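Local coordinates for lactate dehydrogenase, adjacent gene encodes predicted malate dehydrogenase (Cryptosporidium parvum, PDB 4ND2), which probably interconverts (S)-lactate and pyruvate with NAD(H) as cofactor, as a member of the LDH/MDH superfamily, at residues Asn18-Asp26 with Ile48-Gly56; Gly178-Ser186 with Ile209-Arg217. One frame throughout, in Å; residues are numbered along the deposited sequence.

From the N terminus, the chain runs through strand 6-10 into helix 14-26, crosses strand 30-34 and enters helix 40-55. Contact 1 closes this loop, 22 residues apart at its nearest ends, by setting the two helices side by side within the NAD-binding Rossmann half. Contact 2 opens only after contact 1 has closed, so the two stand in series and neither nest nor cross. It joins residues 178-186, which carry edge strand 182-183 of a small antiparallel sheet, to helix 206-227 in the C-terminal half, closing a 23-residue loop through strands 189-190 and 193-194 and helix 195-200. The centres of contacts 1 and 2 lie about 34 Å apart, on opposite sides of the chain's centre.

Contact 1: residues Asn18-Asp26 with Ile48-Gly56; sequences NIAYIVGKD and ITHSMVMFG
K25 lays its aliphatic chain across one face of the F55 ring: CG stands 3.8 Å from the ring centroid and 11° off the normal, a CH-pi contact. With CG anti to the backbone N the chain runs extended over the ring and bends only at chi4. Y21 meets the same phenyl at its rim, in an offset edge-to-face pair with F55's edge toward the tyrosine face, centroids 5.8 Å apart and planes at 62°. Towards the N-terminal ends of both segments, the I48 CD1 methyl touches A20 CB at 3.8 Å. M52, folded at chi2 and chi3, brings SD to 3.4 Å from G24 O, against the backbone of a glycine.

Behind these, S51 OG donates in the carbonyl plane to I48 O at 2.6 Å, which holds the hydroxyl at the edge of the Y21 ring. The helix axes approach to 9.3 Å and cross at -30°. A20 also packs on V31 and L33 of strand 30-34, while K25 NZ forms a salt bridge with D26 of the second subunit. No hydrogen bond joins the segments directly, so apolar and aromatic surfaces hold these Rossmann helices together, leaving the lysine charge to serve the subunit interface.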
ATOM      1  N   ASN A  18       9.209  13.590  10.430  1.00 18.03           N
ATOM      2  CA  ASN A  18       8.535  13.109   9.221  1.00 18.21           C
ATOM      3  C   ASN A  18       9.061  11.759   8.753  1.00 17.49           C
ATOM      4  O   ASN A  18       8.284  10.907   8.335  1.00 17.48           O
ATOM      5  CB  ASN A  18       8.660  14.122   8.078  1.00 18.83           C
ATOM      6  CG  ASN A  18       7.602  15.202   8.132  1.00 19.73           C
ATOM      7  OD1 ASN A  18       6.616  15.102   8.864  1.00 20.35           O
ATOM      8  ND2 ASN A  18       7.790  16.239   7.332  1.00 20.72           N
ATOM      9  N   ILE A  19      10.375  11.565   8.820  1.00 17.20           N
ATOM     10  CA  ILE A  19      10.967  10.281   8.442  1.00 17.09           C
ATOM     11  C   ILE A  19      10.392   9.158   9.305  1.00 16.92           C
ATOM     12  O   ILE A  19       9.955   8.128   8.789  1.00 16.55           O
ATOM     13  CB  ILE A  19      12.504  10.297   8.563  1.00 17.07           C
ATOM     14  CG1 ILE A  19      13.108  11.194   7.478  1.00 17.30           C
ATOM     15  CG2 ILE A  19      13.068   8.886   8.446  1.00 17.09           C
ATOM     16  CD1 ILE A  19      14.584  11.474   7.662  1.00 17.26           C
ATOM     17  N   ALA A  20      10.391   9.364  10.619  1.00 16.88           N
ATOM     18  CA  ALA A  20       9.865   8.367  11.554  1.00 16.80           C
ATOM     19  C   ALA A  20       8.403   8.033  11.256  1.00 16.69           C
ATOM     20  O   ALA A  20       8.004   6.867  11.284  1.00 16.80           O
ATOM     21  CB  ALA A  20      10.015   8.860  12.985  1.00 16.94           C
ATOM     22  N   TYR A  21       7.627   9.073  10.963  1.00 16.64           N
ATOM     23  CA  TYR A  21       6.201   8.973  10.649  1.00 16.83           C
ATOM     24  C   TYR A  21       5.959   8.066   9.443  1.00 16.89           C
ATOM     25  O   TYR A  21       5.127   7.157   9.488  1.00 16.54           O
ATOM     26  CB  TYR A  21       5.681  10.388  10.353  1.00 16.88           C
ATOM     27  CG  TYR A  21       4.184  10.627  10.353  1.00 16.91           C
ATOM     28  CD1 TYR A  21       3.330   9.960  11.229  1.00 17.11           C
ATOM     29  CD2 TYR A  21       3.633  11.600   9.521  1.00 17.05           C
ATOM     30  CE1 TYR A  21       1.970  10.224  11.240  1.00 17.04           C
ATOM     31  CE2 TYR A  21       2.276  11.873   9.528  1.00 17.09           C
ATOM     32  CZ  TYR A  21       1.449  11.186  10.391  1.00 17.26           C
ATOM     33  OH  TYR A  21       0.100  11.467  10.399  1.00 17.40           O
ATOM     34  N   ILE A  22       6.707   8.320   8.375  1.00 17.07           N
ATOM     35  CA  ILE A  22       6.544   7.600   7.109  1.00 17.50           C
ATOM     36  C   ILE A  22       7.100   6.180   7.189  1.00 17.40           C
ATOM     37  O   ILE A  22       6.466   5.240   6.702  1.00 17.38           O
ATOM     38  CB  ILE A  22       7.209   8.371   5.945  1.00 17.89           C
ATOM     39  CG1 ILE A  22       6.554   9.747   5.774  1.00 18.08           C
ATOM     40  CG2 ILE A  22       7.143   7.573   4.644  1.00 18.24           C
ATOM     41  CD1 ILE A  22       5.061   9.713   5.533  1.00 18.37           C
ATOM     42  N   VAL A  23       8.276   6.025   7.794  1.00 17.35           N
ATOM     43  CA  VAL A  23       8.868   4.702   8.005  1.00 17.58           C
ATOM     44  C   VAL A  23       7.897   3.824   8.792  1.00 17.84           C
ATOM     45  O   VAL A  23       7.660   2.671   8.427  1.00 17.23           O
ATOM     46  CB  VAL A  23      10.219   4.783   8.756  1.00 17.66           C
ATOM     47  CG1 VAL A  23      10.656   3.414   9.264  1.00 17.52           C
ATOM     48  CG2 VAL A  23      11.299   5.381   7.862  1.00 17.78           C
ATOM     49  N   GLY A  24       7.349   4.381   9.871  1.00 18.18           N
ATOM     50  CA  GLY A  24       6.361   3.685  10.688  1.00 18.46           C
ATOM     51  C   GLY A  24       5.103   3.340   9.914  1.00 18.94           C
ATOM     52  O   GLY A  24       4.632   2.205   9.963  1.00 18.72           O
ATOM     53  N   LYS A  25       4.565   4.320   9.191  1.00 19.56           N
ATOM     54  CA  LYS A  25       3.370   4.109   8.371  1.00 20.26           C
ATOM     55  C   LYS A  25       3.549   2.950   7.387  1.00 20.52           C
ATOM     56  O   LYS A  25       2.662   2.111   7.249  1.00 20.45           O
ATOM     57  CB  LYS A  25       3.007   5.386   7.611  1.00 20.64           C
ATOM     58  CG  LYS A  25       1.787   5.252   6.710  1.00 21.12           C
ATOM     59  CD  LYS A  25       1.485   6.549   5.980  1.00 21.60           C
ATOM     60  CE  LYS A  25       0.153   6.483   5.248  1.00 22.10           C
ATOM     61  NZ  LYS A  25       0.051   5.300   4.354  1.00 22.43           N
ATOM     62  N   ASP A  26       4.696   2.907   6.713  1.00 20.92           N
ATOM     63  CA  ASP A  26       4.979   1.860   5.721  1.00 21.19           C
ATOM     64  C   ASP A  26       5.394   0.526   6.351  1.00 20.76           C
ATOM     65  O   ASP A  26       5.534  -0.471   5.644  1.00 20.08           O
ATOM     66  CB  ASP A  26       6.090   2.312   4.766  1.00 21.79           C
ATOM     67  CG  ASP A  26       5.703   3.528   3.935  1.00 22.58           C
ATOM     68  OD1 ASP A  26       4.496   3.801   3.770  1.00 23.58           O
ATOM     69  OD2 ASP A  26       6.618   4.213   3.438  1.00 23.22           O
ATOM     70  N   ILE A  48       3.732   9.439  17.324  1.00 19.24           N
ATOM     71  CA  ILE A  48       3.787   8.560  16.151  1.00 18.85           C
ATOM     72  C   ILE A  48       3.387   7.125  16.524  1.00 18.71           C
ATOM     73  O   ILE A  48       2.709   6.445  15.752  1.00 18.44           O
ATOM     74  CB  ILE A  48       5.184   8.605  15.489  1.00 18.84           C
ATOM     75  CG1 ILE A  48       5.418   9.989  14.873  1.00 18.74           C
ATOM     76  CG2 ILE A  48       5.327   7.527  14.419  1.00 18.66           C
ATOM     77  CD1 ILE A  48       6.871  10.296  14.583  1.00 18.88           C
ATOM     78  N   THR A  49       3.786   6.678  17.714  1.00 18.57           N
ATOM     79  CA  THR A  49       3.394   5.358  18.208  1.00 18.57           C
ATOM     80  C   THR A  49       1.874   5.198  18.218  1.00 18.47           C
ATOM     81  O   THR A  49       1.361   4.164  17.791  1.00 18.47           O
ATOM     82  CB  THR A  49       3.968   5.080  19.615  1.00 18.58           C
ATOM     83  OG1 THR A  49       5.392   4.951  19.529  1.00 18.87           O
ATOM     84  CG2 THR A  49       3.393   3.792  20.210  1.00 18.70           C
ATOM     85  N   HIS A  50       1.159   6.220  18.680  1.00 18.45           N
ATOM     86  CA  HIS A  50      -0.309   6.180  18.711  1.00 18.64           C
ATOM     87  C   HIS A  50      -0.927   6.026  17.318  1.00 18.44           C
ATOM     88  O   HIS A  50      -2.013   5.462  17.180  1.00 18.46           O
ATOM     89  CB  HIS A  50      -0.889   7.435  19.373  1.00 18.90           C
ATOM     90  CG  HIS A  50      -0.423   7.653  20.779  1.00 19.28           C
ATOM     91  ND1 HIS A  50      -0.419   8.896  21.374  1.00 19.60           N
ATOM     92  CD2 HIS A  50       0.066   6.792  21.702  1.00 19.46           C
ATOM     93  CE1 HIS A  50       0.044   8.789  22.606  1.00 19.60           C
ATOM     94  NE2 HIS A  50       0.347   7.524  22.830  1.00 19.70           N
ATOM     95  N   SER A  51      -0.242   6.543  16.299  1.00 18.22           N
ATOM     96  CA  SER A  51      -0.723   6.465  14.917  1.00 18.04           C
ATOM     97  C   SER A  51      -0.518   5.090  14.275  1.00 17.85           C
ATOM     98  O   SER A  51      -1.169   4.778  13.281  1.00 18.04           O
ATOM     99  CB  SER A  51      -0.048   7.540  14.048  1.00 17.84           C
ATOM    100  OG  SER A  51       1.293   7.196  13.726  1.00 17.60           O
ATOM    101  N   MET A  52       0.377   4.274  14.832  1.00 18.03           N
ATOM    102  CA  MET A  52       0.739   2.993  14.211  1.00 18.09           C
ATOM    103  C   MET A  52      -0.454   2.054  14.049  1.00 18.17           C
ATOM    104  O   MET A  52      -0.629   1.452  12.984  1.00 18.05           O
ATOM    105  CB  MET A  52       1.865   2.295  14.987  1.00 18.21           C
ATOM    106  CG  MET A  52       3.233   2.959  14.876  1.00 18.18           C
ATOM    107  SD  MET A  52       3.884   3.080  13.191  1.00 18.25           S
ATOM    108  CE  MET A  52       3.364   4.733  12.737  1.00 18.12           C
ATOM    109  N   VAL A  53      -1.279   1.939  15.088  1.00 17.97           N
ATOM    110  CA  VAL A  53      -2.493   1.119  15.007  1.00 17.93           C
ATOM    111  C   VAL A  53      -3.459   1.639  13.933  1.00 18.07           C
ATOM    112  O   VAL A  53      -4.146   0.850  13.283  1.00 18.04           O
ATOM    113  CB  VAL A  53      -3.208   0.997  16.377  1.00 17.99           C
ATOM    114  CG1 VAL A  53      -3.786   2.334  16.827  1.00 17.94           C
ATOM    115  CG2 VAL A  53      -4.297  -0.068  16.322  1.00 18.04           C
ATOM    116  N   MET A  54      -3.489   2.954  13.730  1.00 18.17           N
ATOM    117  CA  MET A  54      -4.355   3.557  12.712  1.00 18.52           C
ATOM    118  C   MET A  54      -3.899   3.161  11.304  1.00 18.53           C
ATOM    119  O   MET A  54      -4.725   2.929  10.420  1.00 18.10           O
ATOM    120  CB  MET A  54      -4.368   5.084  12.831  1.00 18.91           C
ATOM    121  CG  MET A  54      -4.746   5.628  14.204  1.00 19.10           C
ATOM    122  SD  MET A  54      -4.515   7.413  14.271  1.00 19.51           S
ATOM    123  CE  MET A  54      -4.868   7.737  16.000  1.00 19.55           C
ATOM    124  N   PHE A  55      -2.583   3.087  11.111  1.00 18.77           N
ATOM    125  CA  PHE A  55      -1.989   2.680   9.834  1.00 18.89           C
ATOM    126  C   PHE A  55      -1.886   1.163   9.672  1.00 19.04           C
ATOM    127  O   PHE A  55      -1.492   0.681   8.608  1.00 19.19           O
ATOM    128  CB  PHE A  55      -0.583   3.272   9.692  1.00 18.74           C
ATOM    129  CG  PHE A  55      -0.544   4.775   9.630  1.00 18.82           C
ATOM    130  CD1 PHE A  55      -1.389   5.481   8.780  1.00 18.83           C
ATOM    131  CD2 PHE A  55       0.380   5.485  10.386  1.00 18.96           C
ATOM    132  CE1 PHE A  55      -1.332   6.863   8.711  1.00 18.97           C
ATOM    133  CE2 PHE A  55       0.439   6.867  10.320  1.00 18.90           C
ATOM    134  CZ  PHE A  55      -0.417   7.556   9.481  1.00 18.98           C
ATOM    135  N   GLY A  56      -2.210   0.415  10.723  1.00 19.02           N
ATOM    136  CA  GLY A  56      -2.070  -1.036  10.716  1.00 18.99           C
ATOM    137  C   GLY A  56      -0.622  -1.501  10.704  1.00 19.21           C
ATOM    138  O   GLY A  56      -0.323  -2.576  10.184  1.00 19.59           O
TER
HETATM  139  O   HOH W   1       1.503  -0.534   7.717  1.00 46.27           O

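Contact 2: residues Gly178-Ser186 with Ile209-Arg217; sequences GDGMVPATS and IDEIVCHTR. Unlike the reference sequence in segment 178-186: A184 (reference Val).
R217 and the backbone of D179 supply the direct hydrogen bonds of this contact. The guanidinium comes side-on and gives two N-H groups to a single acceptor: NE lies 2.7 Å from D179 O, and NH2 shares that oxygen at the same length. The oxygen sits 5° out of the guanidinium plane. NE approaches nearly in line with the carbonyl (166°), whereas NH2 stands above the carbonyl plane. Both N-H angles are near 142°, the bend expected when two donors converge on one atom. A bend at chi3 turns the arginine head to this carbonyl, in the type I turn G178-M181. A water joins the same two residues through other groups, donating to the D179 carboxylate (OD1) and to the R217 backbone O.

The apolar contacts follow the helix towards its N terminus. The M181 and R217 chains run alongside one another in opposing senses, CG to CG 3.7 Å. P183 lays its ring CG against V213 CG1 at 4.0 Å and, equally near, against T216 CG2. T216 turns that methyl to the proline while its OG1 bonds to I212 O at 2.8 Å, which satisfies the hydroxyl within the helix. The T185 methyl CG2 meets I209 CG2 and V213 CG2, both at 3.5 Å; the valine pair is closer than methyl groups normally sit.

V173 and F154 extend the apolar patch around P183 and T216, and E305 takes up the amide of G180. M181 also borders H177, the predicted proton acceptor, and the substrate-binding R90. The chemistry thus pairs apolar packing by P183 of edge strand 182-183 and its neighbours M181 and T185 with two arginine N-H donors sharing one carbonyl oxygen, which tie the turn just after H177 to helix 206-227.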
ATOM      1  N   GLY A 178      23.475  22.597  -4.686  1.00 24.36           N
ATOM      2  CA  GLY A 178      23.624  24.039  -4.513  1.00 24.73           C
ATOM      3  C   GLY A 178      23.235  24.766  -5.787  1.00 25.05           C
ATOM      4  O   GLY A 178      22.638  24.171  -6.685  1.00 24.72           O
ATOM      5  N   ASP A 179      23.581  26.048  -5.872  1.00 25.53           N
ATOM      6  CA  ASP A 179      23.271  26.857  -7.056  1.00 26.03           C
ATOM      7  C   ASP A 179      23.857  26.265  -8.341  1.00 25.42           C
ATOM      8  O   ASP A 179      23.285  26.438  -9.415  1.00 25.70           O
ATOM      9  CB  ASP A 179      23.766  28.299  -6.880  1.00 26.83           C
ATOM     10  CG  ASP A 179      22.908  29.108  -5.920  1.00 27.68           C
ATOM     11  OD1 ASP A 179      21.825  28.633  -5.518  1.00 28.57           O
ATOM     12  OD2 ASP A 179      23.317  30.234  -5.567  1.00 28.45           O
ATOM     13  N   GLY A 180      24.982  25.566  -8.220  1.00 24.66           N
ATOM     14  CA  GLY A 180      25.635  24.932  -9.362  1.00 24.33           C
ATOM     15  C   GLY A 180      25.069  23.587  -9.798  1.00 23.98           C
ATOM     16  O   GLY A 180      25.604  22.972 -10.720  1.00 23.74           O
ATOM     17  N   MET A 181      24.000  23.118  -9.153  1.00 23.32           N
ATOM     18  CA  MET A 181      23.391  21.836  -9.532  1.00 22.82           C
ATOM     19  C   MET A 181      23.023  21.852 -11.014  1.00 22.30           C
ATOM     20  O   MET A 181      22.693  22.905 -11.566  1.00 21.87           O
ATOM     21  CB  MET A 181      22.156  21.518  -8.673  1.00 22.99           C
ATOM     22  CG  MET A 181      20.920  22.365  -8.959  1.00 23.14           C
ATOM     23  SD  MET A 181      19.486  21.875  -7.971  1.00 23.42           S
ATOM     24  CE  MET A 181      19.993  22.402  -6.333  1.00 23.49           C
ATOM     25  N   VAL A 182      23.083  20.684 -11.648  1.00 22.10           N
ATOM     26  CA  VAL A 182      22.885  20.575 -13.091  1.00 21.99           C
ATOM     27  C   VAL A 182      21.680  19.695 -13.428  1.00 21.62           C
ATOM     28  O   VAL A 182      21.802  18.472 -13.462  1.00 21.52           O
ATOM     29  CB  VAL A 182      24.146  20.005 -13.780  1.00 22.18           C
ATOM     30  CG1 VAL A 182      23.951  19.937 -15.291  1.00 22.38           C
ATOM     31  CG2 VAL A 182      25.368  20.844 -13.432  1.00 22.21           C
ATOM     32  N   PRO A 183      20.508  20.316 -13.663  1.00 21.58           N
ATOM     33  CA  PRO A 183      19.395  19.558 -14.230  1.00 21.92           C
ATOM     34  C   PRO A 183      19.687  19.243 -15.696  1.00 22.29           C
ATOM     35  O   PRO A 183      19.714  20.150 -16.529  1.00 22.14           O
ATOM     36  CB  PRO A 183      18.196  20.508 -14.080  1.00 21.75           C
ATOM     37  CG  PRO A 183      18.621  21.527 -13.077  1.00 21.62           C
ATOM     38  CD  PRO A 183      20.095  21.675 -13.277  1.00 21.74           C
ATOM     39  N   ALA A 184      19.931  17.971 -15.991  1.00 22.79           N
ATOM     40  CA  ALA A 184      20.391  17.551 -17.314  1.00 23.34           C
ATOM     41  C   ALA A 184      19.232  17.457 -18.303  1.00 23.51           C
ATOM     42  O   ALA A 184      18.619  16.403 -18.455  1.00 23.09           O
ATOM     43  CB  ALA A 184      21.121  16.220 -17.215  1.00 23.42           C
ATOM     44  N   THR A 185      18.946  18.561 -18.986  1.00 24.00           N
ATOM     45  CA  THR A 185      17.826  18.608 -19.927  1.00 24.75           C
ATOM     46  C   THR A 185      17.981  17.630 -21.094  1.00 25.36           C
ATOM     47  O   THR A 185      16.982  17.180 -21.648  1.00 25.08           O
ATOM     48  CB  THR A 185      17.617  20.020 -20.513  1.00 24.94           C
ATOM     49  OG1 THR A 185      18.822  20.461 -21.147  1.00 24.81           O
ATOM     50  CG2 THR A 185      17.215  21.011 -19.429  1.00 25.10           C
ATOM     51  N   SER A 186      19.219  17.298 -21.458  1.00 26.20           N
ATOM     52  CA  SER A 186      19.476  16.460 -22.634  1.00 27.44           C
ATOM     53  C   SER A 186      18.917  15.039 -22.511  1.00 28.16           C
ATOM     54  O   SER A 186      18.537  14.435 -23.516  1.00 29.73           O
ATOM     55  CB  SER A 186      20.977  16.396 -22.938  1.00 27.35           C
ATOM     56  OG  SER A 186      21.669  15.634 -21.964  1.00 27.51           O
ATOM     57  N   ILE A 209      11.844  25.521 -20.932  1.00 22.94           N
ATOM     58  CA  ILE A 209      12.796  24.557 -20.383  1.00 22.71           C
ATOM     59  C   ILE A 209      13.805  25.261 -19.471  1.00 23.18           C
ATOM     60  O   ILE A 209      14.108  24.767 -18.383  1.00 22.30           O
ATOM     61  CB  ILE A 209      13.527  23.781 -21.504  1.00 22.65           C
ATOM     62  CG1 ILE A 209      12.543  22.842 -22.216  1.00 22.60           C
ATOM     63  CG2 ILE A 209      14.703  22.984 -20.944  1.00 22.63           C
ATOM     64  CD1 ILE A 209      13.054  22.289 -23.529  1.00 22.63           C
ATOM     65  N   ASP A 210      14.309  26.413 -19.913  1.00 23.29           N
ATOM     66  CA  ASP A 210      15.255  27.199 -19.115  1.00 23.88           C
ATOM     67  C   ASP A 210      14.627  27.642 -17.787  1.00 23.77           C
ATOM     68  O   ASP A 210      15.287  27.622 -16.747  1.00 23.59           O
ATOM     69  CB  ASP A 210      15.744  28.435 -19.890  1.00 24.26           C
ATOM     70  CG  ASP A 210      16.534  28.081 -21.152  1.00 24.88           C
ATOM     71  OD1 ASP A 210      17.037  26.943 -21.277  1.00 25.04           O
ATOM     72  OD2 ASP A 210      16.647  28.959 -22.033  1.00 25.80           O
ATOM     73  N   GLU A 211      13.354  28.036 -17.831  1.00 24.04           N
ATOM     74  CA  GLU A 211      12.610  28.435 -16.630  1.00 24.56           C
ATOM     75  C   GLU A 211      12.511  27.277 -15.636  1.00 24.11           C
ATOM     76  O   GLU A 211      12.697  27.464 -14.432  1.00 23.17           O
ATOM     77  CB  GLU A 211      11.204  28.919 -17.010  1.00 25.48           C
ATOM     78  CG  GLU A 211      10.427  29.612 -15.894  1.00 26.76           C
ATOM     79  CD  GLU A 211       9.819  28.663 -14.863  1.00 27.84           C
ATOM     80  OE1 GLU A 211       9.434  27.525 -15.216  1.00 28.26           O
ATOM     81  OE2 GLU A 211       9.712  29.070 -13.684  1.00 28.72           O
ATOM     82  N   ILE A 212      12.200  26.090 -16.155  1.00 23.62           N
ATOM     83  CA  ILE A 212      12.114  24.871 -15.349  1.00 23.35           C
ATOM     84  C   ILE A 212      13.459  24.535 -14.704  1.00 23.51           C
ATOM     85  O   ILE A 212      13.505  24.110 -13.548  1.00 23.11           O
ATOM     86  CB  ILE A 212      11.601  23.681 -16.199  1.00 23.32           C
ATOM     87  CG1 ILE A 212      10.107  23.859 -16.489  1.00 23.31           C
ATOM     88  CG2 ILE A 212      11.845  22.352 -15.496  1.00 23.41           C
ATOM     89  CD1 ILE A 212       9.574  22.961 -17.585  1.00 23.46           C
ATOM     90  N   VAL A 213      14.546  24.726 -15.448  1.00 23.65           N
ATOM     91  CA  VAL A 213      15.897  24.503 -14.924  1.00 24.08           C
ATOM     92  C   VAL A 213      16.198  25.490 -13.792  1.00 24.71           C
ATOM     93  O   VAL A 213      16.714  25.102 -12.739  1.00 24.25           O
ATOM     94  CB  VAL A 213      16.958  24.616 -16.045  1.00 24.22           C
ATOM     95  CG1 VAL A 213      18.370  24.709 -15.474  1.00 24.16           C
ATOM     96  CG2 VAL A 213      16.846  23.433 -16.995  1.00 24.07           C
ATOM     97  N   CYS A 214      15.868  26.759 -14.016  1.00 25.37           N
ATOM     98  CA  CYS A 214      16.041  27.803 -13.006  1.00 26.47           C
ATOM     99  C   CYS A 214      15.189  27.523 -11.765  1.00 25.53           C
ATOM    100  O   CYS A 214      15.667  27.646 -10.639  1.00 25.27           O
ATOM    101  CB  CYS A 214      15.673  29.170 -13.592  1.00 27.88           C
ATOM    102  SG  CYS A 214      15.765  30.546 -12.423  1.00 31.16           S
ATOM    103  N   HIS A 215      13.935  27.143 -11.992  1.00 24.56           N
ATOM    104  CA  HIS A 215      12.990  26.837 -10.916  1.00 24.40           C
ATOM    105  C   HIS A 215      13.507  25.695 -10.037  1.00 24.07           C
ATOM    106  O   HIS A 215      13.417  25.756  -8.808  1.00 23.58           O
ATOM    107  CB  HIS A 215      11.626  26.484 -11.513  1.00 24.23           C
ATOM    108  CG  HIS A 215      10.499  26.491 -10.528  1.00 24.13           C
ATOM    109  ND1 HIS A 215       9.238  26.039 -10.847  1.00 23.88           N
ATOM    110  CD2 HIS A 215      10.440  26.889  -9.234  1.00 24.07           C
ATOM    111  CE1 HIS A 215       8.447  26.164  -9.798  1.00 24.14           C
ATOM    112  NE2 HIS A 215       9.152  26.675  -8.804  1.00 23.96           N
ATOM    113  N   THR A 216      14.054  24.665 -10.679  1.00 23.79           N
ATOM    114  CA  THR A 216      14.682  23.547  -9.975  1.00 23.97           C
ATOM    115  C   THR A 216      15.824  24.028  -9.081  1.00 24.83           C
ATOM    116  O   THR A 216      15.926  23.622  -7.922  1.00 23.99           O
ATOM    117  CB  THR A 216      15.216  22.496 -10.970  1.00 23.58           C
ATOM    118  OG1 THR A 216      14.139  22.034 -11.793  1.00 23.39           O
ATOM    119  CG2 THR A 216      15.836  21.308 -10.243  1.00 23.56           C
ATOM    120  N   ARG A 217      16.672  24.902  -9.619  1.00 25.90           N
ATOM    121  CA  ARG A 217      17.839  25.391  -8.883  1.00 27.16           C
ATOM    122  C   ARG A 217      17.473  26.239  -7.662  1.00 26.42           C
ATOM    123  O   ARG A 217      18.130  26.142  -6.631  1.00 26.02           O
ATOM    124  CB  ARG A 217      18.780  26.167  -9.811  1.00 28.88           C
ATOM    125  CG  ARG A 217      19.484  25.277 -10.827  1.00 30.78           C
ATOM    126  CD  ARG A 217      20.187  26.076 -11.914  1.00 32.63           C
ATOM    127  NE  ARG A 217      21.479  26.601 -11.481  1.00 34.41           N
ATOM    128  CZ  ARG A 217      22.279  27.354 -12.235  1.00 36.71           C
ATOM    129  NH1 ARG A 217      21.927  27.684 -13.476  1.00 37.50           N
ATOM    130  NH2 ARG A 217      23.440  27.784 -11.749  1.00 37.04           N
TER
HETATM  131  O   HOH W   2      20.290  26.231  -4.970  1.00 23.20           O